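Local coordinates for protein putative sulfatase yidJ (Bacteroides fragilis, PDB 2QZU) that probably hydrolyses sulfate esters as a metal-dependent, arylsulfatase-like member of the sulfatase family, at residues P26-V31 with N305-F310; Y125-I130 with P221-V226; E244-L249 with Y279-T284. One frame throughout, in Å; residues are numbered along the deposited sequence.

Contact 1: P26-V31 with N305-F310; sequences PTPNLV and NTIVVF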
ATOM      1  N   PRO A  26      17.307  43.547 -14.280  1.00  6.97           N
ATOM      2  CA  PRO A  26      18.708  43.241 -14.607  1.00  5.74           C
ATOM      3  C   PRO A  26      19.178  41.818 -14.277  1.00  9.82           C
ATOM      4  O   PRO A  26      20.268  41.408 -14.687  1.00 11.91           O
ATOM      5  CB  PRO A  26      19.478  44.317 -13.841  1.00  7.56           C
ATOM      6  CG  PRO A  26      18.625  44.537 -12.642  1.00  9.94           C
ATOM      7  CD  PRO A  26      17.228  44.562 -13.214  1.00  6.69           C
ATOM      8  N   THR A  27      18.361  41.077 -13.531  1.00  9.27           N
ATOM      9  CA  THR A  27      18.668  39.689 -13.183  1.00  8.23           C
ATOM     10  C   THR A  27      17.401  38.878 -13.461  1.00  7.05           C
ATOM     11  O   THR A  27      16.290  39.360 -13.256  1.00 10.89           O
ATOM     12  CB  THR A  27      19.102  39.540 -11.704  1.00  9.15           C
ATOM     13  OG1 THR A  27      18.065  40.005 -10.837  1.00  8.05           O
ATOM     14  CG2 THR A  27      20.368  40.343 -11.448  1.00  7.95           C
ATOM     15  N   PRO A  28      17.554  37.632 -13.928  1.00  6.53           N
ATOM     16  CA  PRO A  28      16.402  36.780 -14.244  1.00  6.56           C
ATOM     17  C   PRO A  28      15.633  36.132 -13.097  1.00  8.98           C
ATOM     18  O   PRO A  28      16.111  36.055 -11.965  1.00  7.91           O
ATOM     19  CB  PRO A  28      17.009  35.737 -15.167  1.00  4.93           C
ATOM     20  CG  PRO A  28      18.364  35.520 -14.535  1.00  7.40           C
ATOM     21  CD  PRO A  28      18.821  36.943 -14.247  1.00  5.60           C
ATOM     22  N   ASN A  29      14.427  35.672 -13.412  1.00  4.11           N
ATOM     23  CA  ASN A  29      13.595  34.980 -12.436  1.00  5.18           C
ATOM     24  C   ASN A  29      14.064  33.538 -12.459  1.00  6.38           C
ATOM     25  O   ASN A  29      14.857  33.151 -13.314  1.00  6.97           O
ATOM     26  CB  ASN A  29      12.127  35.022 -12.851  1.00  3.89           C
ATOM     27  CG  ASN A  29      11.626  36.428 -13.059  1.00  5.59           C
ATOM     28  OD1 ASN A  29      11.106  36.762 -14.125  1.00 13.63           O
ATOM     29  ND2 ASN A  29      11.786  37.265 -12.044  1.00  5.49           N
ATOM     30  N   LEU A  30      13.565  32.742 -11.523  1.00  4.49           N
ATOM     31  CA  LEU A  30      13.927  31.338 -11.459  1.00  4.56           C
ATOM     32  C   LEU A  30      12.722  30.498 -11.078  1.00  6.68           C
ATOM     33  O   LEU A  30      12.035  30.787 -10.099  1.00  6.00           O
ATOM     34  CB  LEU A  30      15.037  31.106 -10.424  1.00  2.80           C
ATOM     35  CG  LEU A  30      15.318  29.651 -10.015  1.00  5.02           C
ATOM     36  CD1 LEU A  30      15.902  28.866 -11.188  1.00  3.41           C
ATOM     37  CD2 LEU A  30      16.281  29.637  -8.834  1.00  6.68           C
ATOM     38  N   VAL A  31      12.451  29.474 -11.875  1.00  5.77           N
ATOM     39  CA  VAL A  31      11.369  28.549 -11.584  1.00  3.14           C
ATOM     40  C   VAL A  31      12.070  27.197 -11.554  1.00  7.99           C
ATOM     41  O   VAL A  31      12.431  26.635 -12.587  1.00  5.70           O
ATOM     42  CB  VAL A  31      10.266  28.577 -12.659  1.00  5.41           C
ATOM     43  CG1 VAL A  31       9.239  27.480 -12.374  1.00  6.78           C
ATOM     44  CG2 VAL A  31       9.580  29.945 -12.653  1.00  7.14           C
ATOM     45  N   ASN A 305      12.609  35.566 -19.830  1.00  7.83           N
ATOM     46  CA  ASN A 305      13.666  36.010 -18.928  1.00 12.85           C
ATOM     47  C   ASN A 305      13.595  35.336 -17.579  1.00  9.81           C
ATOM     48  O   ASN A 305      13.771  35.966 -16.533  1.00 11.58           O
ATOM     49  CB  ASN A 305      13.657  37.528 -18.740  1.00 13.62           C
ATOM     50  CG  ASN A 305      14.951  38.029 -18.122  1.00 24.79           C
ATOM     51  OD1 ASN A 305      16.043  37.641 -18.557  1.00 22.74           O
ATOM     52  ND2 ASN A 305      14.842  38.886 -17.113  1.00 24.34           N
ATOM     53  N   THR A 306      13.319  34.039 -17.624  1.00 10.94           N
ATOM     54  CA  THR A 306      13.240  33.222 -16.428  1.00  7.55           C
ATOM     55  C   THR A 306      14.025  31.955 -16.699  1.00  8.15           C
ATOM     56  O   THR A 306      13.925  31.372 -17.777  1.00  9.87           O
ATOM     57  CB  THR A 306      11.789  32.818 -16.106  1.00  7.59           C
ATOM     58  OG1 THR A 306      11.033  33.977 -15.741  1.00 11.58           O
ATOM     59  CG2 THR A 306      11.758  31.803 -14.957  1.00  5.49           C
ATOM     60  N   ILE A 307      14.835  31.548 -15.734  1.00  7.91           N
ATOM     61  CA  ILE A 307      15.580  30.311 -15.884  1.00  4.28           C
ATOM     62  C   ILE A 307      14.644  29.241 -15.342  1.00  6.37           C
ATOM     63  O   ILE A 307      14.255  29.288 -14.176  1.00  4.77           O
ATOM     64  CB  ILE A 307      16.869  30.313 -15.045  1.00  5.19           C
ATOM     65  CG1 ILE A 307      17.827  31.389 -15.562  1.00  6.21           C
ATOM     66  CG2 ILE A 307      17.526  28.930 -15.096  1.00  2.99           C
ATOM     67  CD1 ILE A 307      19.022  31.625 -14.663  1.00 10.98           C
ATOM     68  N   VAL A 308      14.256  28.301 -16.196  1.00  5.31           N
ATOM     69  CA  VAL A 308      13.382  27.214 -15.777  1.00  4.28           C
ATOM     70  C   VAL A 308      14.231  25.955 -15.736  1.00  6.53           C
ATOM     71  O   VAL A 308      14.931  25.634 -16.696  1.00  7.73           O
ATOM     72  CB  VAL A 308      12.208  27.007 -16.761  1.00  5.73           C
ATOM     73  CG1 VAL A 308      11.356  25.800 -16.327  1.00  7.93           C
ATOM     74  CG2 VAL A 308      11.357  28.262 -16.811  1.00  7.89           C
ATOM     75  N   VAL A 309      14.184  25.259 -14.607  1.00  6.88           N
ATOM     76  CA  VAL A 309      14.951  24.036 -14.430  1.00  5.68           C
ATOM     77  C   VAL A 309      14.027  22.882 -14.071  1.00  9.07           C
ATOM     78  O   VAL A 309      13.138  23.048 -13.234  1.00  8.96           O
ATOM     79  CB  VAL A 309      15.966  24.166 -13.262  1.00  7.95           C
ATOM     80  CG1 VAL A 309      16.765  22.877 -13.123  1.00 14.08           C
ATOM     81  CG2 VAL A 309      16.877  25.356 -13.477  1.00  6.91           C
ATOM     82  N   PHE A 310      14.205  21.735 -14.723  1.00  3.92           N
ATOM     83  CA  PHE A 310      13.433  20.547 -14.360  1.00  3.27           C
ATOM     84  C   PHE A 310      14.467  19.487 -14.017  1.00  4.76           C
ATOM     85  O   PHE A 310      15.294  19.121 -14.856  1.00  6.81           O
ATOM     86  CB  PHE A 310      12.556  20.000 -15.489  1.00  3.46           C
ATOM     87  CG  PHE A 310      11.779  18.770 -15.079  1.00  5.56           C
ATOM     88  CD1 PHE A 310      10.664  18.883 -14.257  1.00  4.36           C
ATOM     89  CD2 PHE A 310      12.223  17.496 -15.430  1.00  6.11           C
ATOM     90  CE1 PHE A 310      10.002  17.752 -13.780  1.00  5.60           C
ATOM     91  CE2 PHE A 310      11.568  16.352 -14.956  1.00  5.30           C
ATOM     92  CZ  PHE A 310      10.458  16.483 -14.130  1.00  9.90           C
TER
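Asn-29 bonds through both its N and its O to 305-310, beginning the ladder between two parallel strands. Asn-29 N donates to Asn-305 O at 3.2 Å. Asn-29 O then accepts from Ile-307 N at 2.9 Å. The next two bonds are Val-31 N to Ile-307 O at 2.9 Å and Val-309 N to Val-31 O at 3.0 Å. Weaker CA-H...O contacts lie between the rungs, as where Leu-30 CA approaches Ile-307 O at 3.4 Å. The backbone groups of Leu-30 point the other way, to Phe-222 and Leu-224 of the adjoining strand, while Val-308 bonds to Ser-341 on the far side of strand 306-311. This places the pair inside the mixed sheet of the alkaline phosphatase-like sulfatase fold, with strand 306-311 at the switch from parallel to antiparallel neighbours. On the face bearing Asn-29, Thr-306 and Val-31, the Thr-306 hydroxyl stands beside its own backbone N (chi1 -67°) and hydrogen-bonds to Leu-302 O. That rotation turns the CG2 methyl to Val-31 CG2, 3.7 Å away, and helix 267-299 covers Val-31 and Val-308 through Leu-297. Pro-28 lies alongside Ile-307 on the other face, Pro-28 CG to Ile-307 CD1 4.0 Å, pointing the same way. At the start of the segment, Pro-28 O and Thr-27 OG1 both hydrogen-bond to the hydroxyl of Tyr-125, and Asn-305 OD1 has a weak bond from Trp-342 NE1.

Contact 2: Y125-I130 with P221-V226; sequences YNMGYI and PFALVV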
ATOM      1  N   TYR A 125      14.521  39.325  -4.105  1.00  8.78           N
ATOM      2  CA  TYR A 125      13.629  38.430  -4.836  1.00  7.11           C
ATOM      3  C   TYR A 125      12.396  38.046  -4.034  1.00  9.08           C
ATOM      4  O   TYR A 125      12.456  37.916  -2.812  1.00  7.35           O
ATOM      5  CB  TYR A 125      14.364  37.143  -5.223  1.00  4.00           C
ATOM      6  CG  TYR A 125      15.151  37.221  -6.502  1.00  4.27           C
ATOM      7  CD1 TYR A 125      16.159  38.169  -6.671  1.00  7.43           C
ATOM      8  CD2 TYR A 125      14.900  36.331  -7.543  1.00  4.22           C
ATOM      9  CE1 TYR A 125      16.899  38.229  -7.852  1.00 12.08           C
ATOM     10  CE2 TYR A 125      15.631  36.381  -8.726  1.00  8.54           C
ATOM     11  CZ  TYR A 125      16.626  37.331  -8.874  1.00  7.37           C
ATOM     12  OH  TYR A 125      17.338  37.376 -10.049  1.00 10.57           O
ATOM     13  N   ASN A 126      11.281  37.878  -4.737  1.00  9.20           N
ATOM     14  CA  ASN A 126      10.030  37.444  -4.128  1.00  8.71           C
ATOM     15  C   ASN A 126      10.259  35.932  -4.107  1.00 12.45           C
ATOM     16  O   ASN A 126      10.549  35.344  -5.152  1.00 12.39           O
ATOM     17  CB  ASN A 126       8.857  37.785  -5.044  1.00 10.76           C
ATOM     18  CG  ASN A 126       7.689  38.389  -4.296  1.00 27.85           C
ATOM     19  OD1 ASN A 126       7.270  37.880  -3.256  1.00 31.17           O
ATOM     20  ND2 ASN A 126       7.147  39.478  -4.828  1.00 38.11           N
HETATM   21  N   MSE A 127      10.136  35.305  -2.939  1.00  7.55           N
HETATM   22  CA  MSE A 127      10.407  33.865  -2.809  1.00  9.09           C
HETATM   23  C   MSE A 127       9.207  32.960  -2.514  1.00  7.25           C
HETATM   24  O   MSE A 127       8.353  33.293  -1.696  1.00 10.21           O
HETATM   25  CB  MSE A 127      11.444  33.645  -1.704  1.00 10.61           C
HETATM   26  CG  MSE A 127      12.684  34.519  -1.803  1.00  9.90           C
HETATM   27 SE   MSE A 127      13.776  34.112  -3.332  1.00 21.37          SE
HETATM   28  CE  MSE A 127      14.334  32.318  -2.853  1.00 10.95           C
ATOM     29  N   GLY A 128       9.180  31.795  -3.157  1.00  7.45           N
ATOM     30  CA  GLY A 128       8.098  30.847  -2.935  1.00  5.03           C
ATOM     31  C   GLY A 128       8.544  29.392  -3.030  1.00  8.62           C
ATOM     32  O   GLY A 128       9.400  29.050  -3.843  1.00  5.39           O
ATOM     33  N   TYR A 129       7.967  28.536  -2.193  1.00  6.42           N
ATOM     34  CA  TYR A 129       8.296  27.115  -2.197  1.00  5.43           C
ATOM     35  C   TYR A 129       7.003  26.315  -2.067  1.00  3.46           C
ATOM     36  O   TYR A 129       6.235  26.512  -1.129  1.00  4.39           O
ATOM     37  CB  TYR A 129       9.229  26.768  -1.029  1.00  3.20           C
ATOM     38  CG  TYR A 129       9.870  25.392  -1.148  1.00  4.73           C
ATOM     39  CD1 TYR A 129      11.203  25.255  -1.545  1.00  2.92           C
ATOM     40  CD2 TYR A 129       9.139  24.232  -0.898  1.00  2.07           C
ATOM     41  CE1 TYR A 129      11.790  24.000  -1.693  1.00  5.04           C
ATOM     42  CE2 TYR A 129       9.720  22.961  -1.045  1.00  2.07           C
ATOM     43  CZ  TYR A 129      11.045  22.859  -1.445  1.00  2.99           C
ATOM     44  OH  TYR A 129      11.630  21.625  -1.611  1.00  7.76           O
ATOM     45  N   ILE A 130       6.764  25.418  -3.017  1.00  6.97           N
ATOM     46  CA  ILE A 130       5.561  24.596  -3.001  1.00  4.59           C
ATOM     47  C   ILE A 130       5.960  23.127  -3.120  1.00  4.66           C
ATOM     48  O   ILE A 130       6.699  22.760  -4.031  1.00  4.95           O
ATOM     49  CB  ILE A 130       4.636  24.948  -4.199  1.00  4.36           C
ATOM     50  CG1 ILE A 130       4.264  26.432  -4.162  1.00  9.12           C
ATOM     51  CG2 ILE A 130       3.384  24.082  -4.168  1.00  9.77           C
ATOM     52  CD1 ILE A 130       3.557  26.906  -5.419  1.00  5.92           C
ATOM     53  N   PRO A 221      12.117  40.734  -9.106  1.00  8.91           N
ATOM     54  CA  PRO A 221      12.340  39.380  -9.616  1.00  6.33           C
ATOM     55  C   PRO A 221      11.728  38.377  -8.636  1.00  8.42           C
ATOM     56  O   PRO A 221      11.388  38.733  -7.505  1.00  8.50           O
ATOM     57  CB  PRO A 221      13.864  39.258  -9.651  1.00 12.35           C
ATOM     58  CG  PRO A 221      14.348  40.690  -9.692  1.00 12.69           C
ATOM     59  CD  PRO A 221      13.394  41.382  -8.760  1.00 11.84           C
ATOM     60  N   PHE A 222      11.579  37.132  -9.070  1.00  8.03           N
ATOM     61  CA  PHE A 222      11.046  36.104  -8.186  1.00  5.32           C
ATOM     62  C   PHE A 222      11.736  34.767  -8.415  1.00  4.11           C
ATOM     63  O   PHE A 222      12.317  34.518  -9.475  1.00  5.28           O
ATOM     64  CB  PHE A 222       9.529  35.927  -8.379  1.00  6.24           C
ATOM     65  CG  PHE A 222       9.142  35.282  -9.687  1.00  7.57           C
ATOM     66  CD1 PHE A 222       8.979  36.048 -10.838  1.00  7.72           C
ATOM     67  CD2 PHE A 222       8.920  33.908  -9.760  1.00  8.95           C
ATOM     68  CE1 PHE A 222       8.593  35.457 -12.045  1.00 11.60           C
ATOM     69  CE2 PHE A 222       8.535  33.307 -10.962  1.00 11.85           C
ATOM     70  CZ  PHE A 222       8.372  34.083 -12.107  1.00 11.36           C
ATOM     71  N   ALA A 223      11.685  33.924  -7.390  1.00  4.70           N
ATOM     72  CA  ALA A 223      12.244  32.582  -7.443  1.00  6.65           C
ATOM     73  C   ALA A 223      11.166  31.685  -6.857  1.00  6.72           C
ATOM     74  O   ALA A 223      10.660  31.945  -5.765  1.00  6.81           O
ATOM     75  CB  ALA A 223      13.525  32.488  -6.606  1.00  5.58           C
ATOM     76  N   LEU A 224      10.800  30.642  -7.592  1.00  3.98           N
ATOM     77  CA  LEU A 224       9.783  29.714  -7.124  1.00  5.04           C
ATOM     78  C   LEU A 224      10.265  28.284  -7.291  1.00  3.04           C
ATOM     79  O   LEU A 224      10.793  27.913  -8.340  1.00  6.02           O
ATOM     80  CB  LEU A 224       8.475  29.898  -7.911  1.00  4.67           C
ATOM     81  CG  LEU A 224       7.364  28.863  -7.668  1.00  5.94           C
ATOM     82  CD1 LEU A 224       6.748  29.086  -6.296  1.00 11.10           C
ATOM     83  CD2 LEU A 224       6.288  28.978  -8.750  1.00  6.75           C
ATOM     84  N   VAL A 225      10.105  27.489  -6.242  1.00  3.59           N
ATOM     85  CA  VAL A 225      10.470  26.085  -6.303  1.00  4.69           C
ATOM     86  C   VAL A 225       9.167  25.298  -6.257  1.00  4.62           C
ATOM     87  O   VAL A 225       8.286  25.592  -5.449  1.00  7.10           O
ATOM     88  CB  VAL A 225      11.335  25.638  -5.095  1.00  5.01           C
ATOM     89  CG1 VAL A 225      11.531  24.128  -5.138  1.00  3.11           C
ATOM     90  CG2 VAL A 225      12.679  26.348  -5.112  1.00  9.57           C
ATOM     91  N   VAL A 226       9.032  24.321  -7.146  1.00  4.69           N
ATOM     92  CA  VAL A 226       7.858  23.460  -7.165  1.00  4.35           C
ATOM     93  C   VAL A 226       8.459  22.060  -7.037  1.00  5.64           C
ATOM     94  O   VAL A 226       9.074  21.553  -7.971  1.00  3.99           O
ATOM     95  CB  VAL A 226       7.063  23.589  -8.484  1.00  5.09           C
ATOM     96  CG1 VAL A 226       5.832  22.700  -8.434  1.00  8.49           C
ATOM     97  CG2 VAL A 226       6.649  25.038  -8.700  1.00  3.40           C
TER
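Pro-221 CB sits squarely over one face of the Tyr-125 ring, 3.5 Å from its centroid and 12° off the ring normal, a CH-pi contact in which the two side chains cross at about a right angle. The ring hangs there because its CG lies anti to the carbonyl carbon (chi1 -85°), and its edge runs on to Ala-223 N. From this end two parallel strands proceed in register, joined by five backbone bonds that begin with Asn-126 N to Pro-221 O at 2.9 Å. The Gly-128 N to Ala-223 O bond is the most bent, 144° at the hydrogen. Packing is close on the face of Met-127, Ala-223, Tyr-129 and Val-225. The selenomethionine chain of Met-127 folds back at two torsions to set SE 3.7 Å from Ala-223 CB, and Tyr-129 CE1 meets Val-225 CG1 at 3.5 Å. Helix 116-122 closes over this side through Leu-120, Trp-133 and Phe-166 pack edge-to-face with the Tyr-129 ring, and its hydroxyl is taken up by Lys-132 O, just beyond the strand. On the other face Gly-128 lets Leu-224 CD1 settle against the backbone, 3.6 Å from Gly-128 O, and the same methyl meets Ile-130 CD1 at 4.0 Å. Tyr-211 of helix 200-213 lies over Leu-224. Looser is the corner at Asn-126, partly exposed, where CB touches Phe-222 CB at 3.9 Å while the amide heads away from the opposite strand. The hydrogen bonds across the pair all join peptide groups and set the register, while mostly apolar and CH-pi side-chain contacts fill the two faces.

Contact 3: E244-L249 with Y279-T284; sequences EIYKDL and YYACIT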
ATOM      1  N   GLU A 244      -4.223   4.751 -18.159  1.00 11.93           N
ATOM      2  CA  GLU A 244      -4.812   4.302 -19.422  1.00 16.44           C
ATOM      3  C   GLU A 244      -3.833   4.403 -20.585  1.00 14.66           C
ATOM      4  O   GLU A 244      -3.886   3.612 -21.523  1.00 17.14           O
ATOM      5  CB  GLU A 244      -6.055   5.134 -19.762  1.00 15.12           C
ATOM      6  CG  GLU A 244      -7.367   4.371 -19.703  1.00 34.46           C
ATOM      7  CD  GLU A 244      -8.117   4.593 -18.403  1.00 46.39           C
ATOM      8  OE1 GLU A 244      -8.515   5.748 -18.138  1.00 35.44           O
ATOM      9  OE2 GLU A 244      -8.311   3.614 -17.650  1.00 54.79           O
ATOM     10  N   ILE A 245      -2.947   5.390 -20.523  1.00 12.47           N
ATOM     11  CA  ILE A 245      -1.966   5.605 -21.576  1.00 15.28           C
ATOM     12  C   ILE A 245      -1.007   4.427 -21.743  1.00 15.79           C
ATOM     13  O   ILE A 245      -0.503   4.185 -22.839  1.00 16.79           O
ATOM     14  CB  ILE A 245      -1.156   6.896 -21.298  1.00 18.29           C
ATOM     15  CG1 ILE A 245      -2.092   8.109 -21.356  1.00 14.61           C
ATOM     16  CG2 ILE A 245      -0.023   7.049 -22.311  1.00 16.75           C
ATOM     17  CD1 ILE A 245      -1.448   9.403 -20.909  1.00 12.71           C
ATOM     18  N   TYR A 246      -0.772   3.688 -20.663  1.00 12.19           N
ATOM     19  CA  TYR A 246       0.149   2.554 -20.700  1.00 10.67           C
ATOM     20  C   TYR A 246      -0.517   1.185 -20.554  1.00 14.56           C
ATOM     21  O   TYR A 246       0.158   0.188 -20.289  1.00 13.15           O
ATOM     22  CB  TYR A 246       1.207   2.739 -19.611  1.00  7.35           C
ATOM     23  CG  TYR A 246       2.022   3.996 -19.814  1.00  8.16           C
ATOM     24  CD1 TYR A 246       3.062   4.029 -20.741  1.00 12.79           C
ATOM     25  CD2 TYR A 246       1.711   5.171 -19.127  1.00  8.09           C
ATOM     26  CE1 TYR A 246       3.773   5.201 -20.986  1.00  9.74           C
ATOM     27  CE2 TYR A 246       2.416   6.355 -19.364  1.00  8.41           C
ATOM     28  CZ  TYR A 246       3.444   6.357 -20.297  1.00  8.96           C
ATOM     29  OH  TYR A 246       4.134   7.514 -20.554  1.00 12.05           O
ATOM     30  N   LYS A 247      -1.832   1.139 -20.741  1.00 13.31           N
ATOM     31  CA  LYS A 247      -2.574  -0.109 -20.618  1.00 20.20           C
ATOM     32  C   LYS A 247      -2.108  -1.174 -21.608  1.00 23.26           C
ATOM     33  O   LYS A 247      -2.238  -2.368 -21.343  1.00 28.95           O
ATOM     34  CB  LYS A 247      -4.074   0.141 -20.813  1.00 20.44           C
ATOM     35  CG  LYS A 247      -4.457   0.620 -22.205  1.00 27.08           C
ATOM     36  CD  LYS A 247      -5.967   0.738 -22.351  1.00 30.55           C
ATOM     37  CE  LYS A 247      -6.354   1.208 -23.744  1.00 46.25           C
ATOM     38  NZ  LYS A 247      -7.832   1.289 -23.918  1.00 46.89           N
ATOM     39  N   ASP A 248      -1.565  -0.743 -22.746  1.00 20.95           N
ATOM     40  CA  ASP A 248      -1.096  -1.681 -23.764  1.00 21.36           C
ATOM     41  C   ASP A 248       0.426  -1.760 -23.852  1.00 22.34           C
ATOM     42  O   ASP A 248       0.967  -2.369 -24.775  1.00 21.72           O
ATOM     43  CB  ASP A 248      -1.656  -1.304 -25.140  1.00 26.53           C
ATOM     44  CG  ASP A 248      -3.173  -1.257 -25.162  1.00 32.24           C
ATOM     45  OD1 ASP A 248      -3.808  -2.240 -24.725  1.00 37.34           O
ATOM     46  OD2 ASP A 248      -3.729  -0.238 -25.623  1.00 36.09           O
ATOM     47  N   LEU A 249       1.110  -1.141 -22.893  1.00 17.21           N
ATOM     48  CA  LEU A 249       2.570  -1.149 -22.872  1.00 16.52           C
ATOM     49  C   LEU A 249       3.112  -2.577 -22.796  1.00 16.40           C
ATOM     50  O   LEU A 249       2.649  -3.380 -21.989  1.00 18.29           O
ATOM     51  CB  LEU A 249       3.080  -0.343 -21.670  1.00 14.70           C
ATOM     52  CG  LEU A 249       4.598  -0.243 -21.493  1.00 15.39           C
ATOM     53  CD1 LEU A 249       5.197   0.554 -22.638  1.00 20.24           C
ATOM     54  CD2 LEU A 249       4.916   0.423 -20.162  1.00 21.03           C
ATOM     55  N   TYR A 279       4.821   3.704 -12.963  1.00  5.93           N
ATOM     56  CA  TYR A 279       5.920   4.660 -12.840  1.00  7.29           C
ATOM     57  C   TYR A 279       5.819   5.618 -14.030  1.00  6.08           C
ATOM     58  O   TYR A 279       5.897   6.842 -13.872  1.00  6.62           O
ATOM     59  CB  TYR A 279       7.273   3.942 -12.867  1.00 11.33           C
ATOM     60  CG  TYR A 279       8.464   4.855 -12.649  1.00  3.37           C
ATOM     61  CD1 TYR A 279       8.652   5.519 -11.432  1.00  4.79           C
ATOM     62  CD2 TYR A 279       9.409   5.048 -13.655  1.00  5.81           C
ATOM     63  CE1 TYR A 279       9.760   6.352 -11.225  1.00  4.83           C
ATOM     64  CE2 TYR A 279      10.517   5.878 -13.461  1.00  4.90           C
ATOM     65  CZ  TYR A 279      10.685   6.524 -12.244  1.00  5.80           C
ATOM     66  OH  TYR A 279      11.787   7.330 -12.054  1.00  4.52           O
ATOM     67  N   TYR A 280       5.625   5.064 -15.226  1.00  5.65           N
ATOM     68  CA  TYR A 280       5.496   5.906 -16.412  1.00  8.27           C
ATOM     69  C   TYR A 280       4.235   6.768 -16.329  1.00  5.61           C
ATOM     70  O   TYR A 280       4.244   7.919 -16.764  1.00  8.26           O
ATOM     71  CB  TYR A 280       5.462   5.062 -17.696  1.00  5.58           C
ATOM     72  CG  TYR A 280       6.788   4.442 -18.107  1.00  5.06           C
ATOM     73  CD1 TYR A 280       8.003   4.921 -17.612  1.00  6.85           C
ATOM     74  CD2 TYR A 280       6.822   3.396 -19.036  1.00  2.74           C
ATOM     75  CE1 TYR A 280       9.220   4.371 -18.035  1.00  9.22           C
ATOM     76  CE2 TYR A 280       8.025   2.845 -19.462  1.00  9.64           C
ATOM     77  CZ  TYR A 280       9.217   3.336 -18.959  1.00  9.28           C
ATOM     78  OH  TYR A 280      10.399   2.793 -19.390  1.00 12.10           O
ATOM     79  N   ALA A 281       3.157   6.217 -15.770  1.00  5.85           N
ATOM     80  CA  ALA A 281       1.905   6.963 -15.633  1.00  6.67           C
ATOM     81  C   ALA A 281       2.146   8.204 -14.778  1.00  5.12           C
ATOM     82  O   ALA A 281       1.690   9.299 -15.116  1.00  5.25           O
ATOM     83  CB  ALA A 281       0.814   6.082 -14.991  1.00  3.03           C
ATOM     84  N   CYS A 282       2.875   8.026 -13.679  1.00  5.21           N
ATOM     85  CA  CYS A 282       3.193   9.134 -12.785  1.00  6.21           C
ATOM     86  C   CYS A 282       3.991  10.194 -13.518  1.00  4.26           C
ATOM     87  O   CYS A 282       3.716  11.384 -13.391  1.00  5.59           O
ATOM     88  CB  CYS A 282       4.002   8.646 -11.579  1.00  7.09           C
ATOM     89  SG  CYS A 282       3.039   7.777 -10.307  1.00  7.88           S
ATOM     90  N   ILE A 283       4.988   9.753 -14.281  1.00  4.75           N
ATOM     91  CA  ILE A 283       5.825  10.671 -15.032  1.00  5.72           C
ATOM     92  C   ILE A 283       5.016  11.469 -16.045  1.00  3.71           C
ATOM     93  O   ILE A 283       5.174  12.682 -16.151  1.00  8.05           O
ATOM     94  CB  ILE A 283       6.966   9.917 -15.733  1.00  5.16           C
ATOM     95  CG1 ILE A 283       7.998   9.491 -14.686  1.00  3.11           C
ATOM     96  CG2 ILE A 283       7.595  10.792 -16.809  1.00  8.48           C
ATOM     97  CD1 ILE A 283       9.180   8.704 -15.237  1.00  6.92           C
ATOM     98  N   THR A 284       4.142  10.793 -16.781  1.00  6.06           N
ATOM     99  CA  THR A 284       3.324  11.488 -17.761  1.00  3.85           C
ATOM    100  C   THR A 284       2.406  12.493 -17.066  1.00  2.96           C
ATOM    101  O   THR A 284       2.177  13.588 -17.576  1.00  5.26           O
ATOM    102  CB  THR A 284       2.511  10.483 -18.597  1.00  4.16           C
ATOM    103  OG1 THR A 284       3.416   9.703 -19.387  1.00  7.97           O
ATOM    104  CG2 THR A 284       1.544  11.208 -19.527  1.00  4.79           C
TER
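Tyr-246 is the hub: its hydroxyl donates to Thr-284 OG1 at 2.6 Å, with the acceptor lying in the plane of the ring at its edge. The ring itself is clasped from both sides. Tyr-280 CB stands 3.5 Å above the centre of one face as a CH-pi contact, while Ile-245 CG2 lies over the opposite face, offset toward the rim. The two tyrosine rings meet obliquely, planes at 48°. Leu-249 CD2 approaches the edge of the Tyr-280 ring, 3.7 Å from Tyr-280 CD2, and Ile-245 CD1 reaches tip to tip to Thr-284 CG2 at 3.8 Å. Both methyl and hydroxyl of Thr-284 are used, because OG1 sits beside the backbone N (chi1 -66°), which turns it to the tyrosine and CG2 to the isoleucine.

The second shell fixes these groups. Lys-52 N donates to Tyr-246 OH, and Lys-52 O accepts from Thr-284 OG1; the two hydroxyls are linked in a chain that starts and ends on the peptide groups of Lys-52, which should limit the rotation of the phenol O-H. Tyr-280 OH is bonded to Glu-49 OE2. Two overlapping type I turns, Glu-244 to Lys-247 and Tyr-246 to Leu-249, curl the loop back on itself and present Ile-245, Tyr-246 and Leu-249 to the helix. Leu-249 O is also held by Arg-277 NH2. The loop thus bridges helices 240-244 and 251-254 and packs against the long helix 267-299, with Leu-254 of helix 251-254 packing on both Leu-249 and Tyr-280.

Contacts 1 and 2 belong to one mixed sheet: strands 29-35 and 222-228 are neighbours, so the strands run in the order 126-130, 222-228, 29-35, 306-311, and the centres of the two contacts are about 10 Å apart. Contact 3 lies about 31 Å from both, centre to centre, but helix 267-299, which carries its second segment, is followed in the chain by strand 306-311 of contact 1. Along the chain, contact 1 spans the other two, with contact 2 closing before contact 3 opens. The first strand is thus inserted between strands from much later in the sequence, so that the sheet is built from distant parts of the chain, while contact 3 joins the loop between helices 240-244 and 251-254 to helix 267-299.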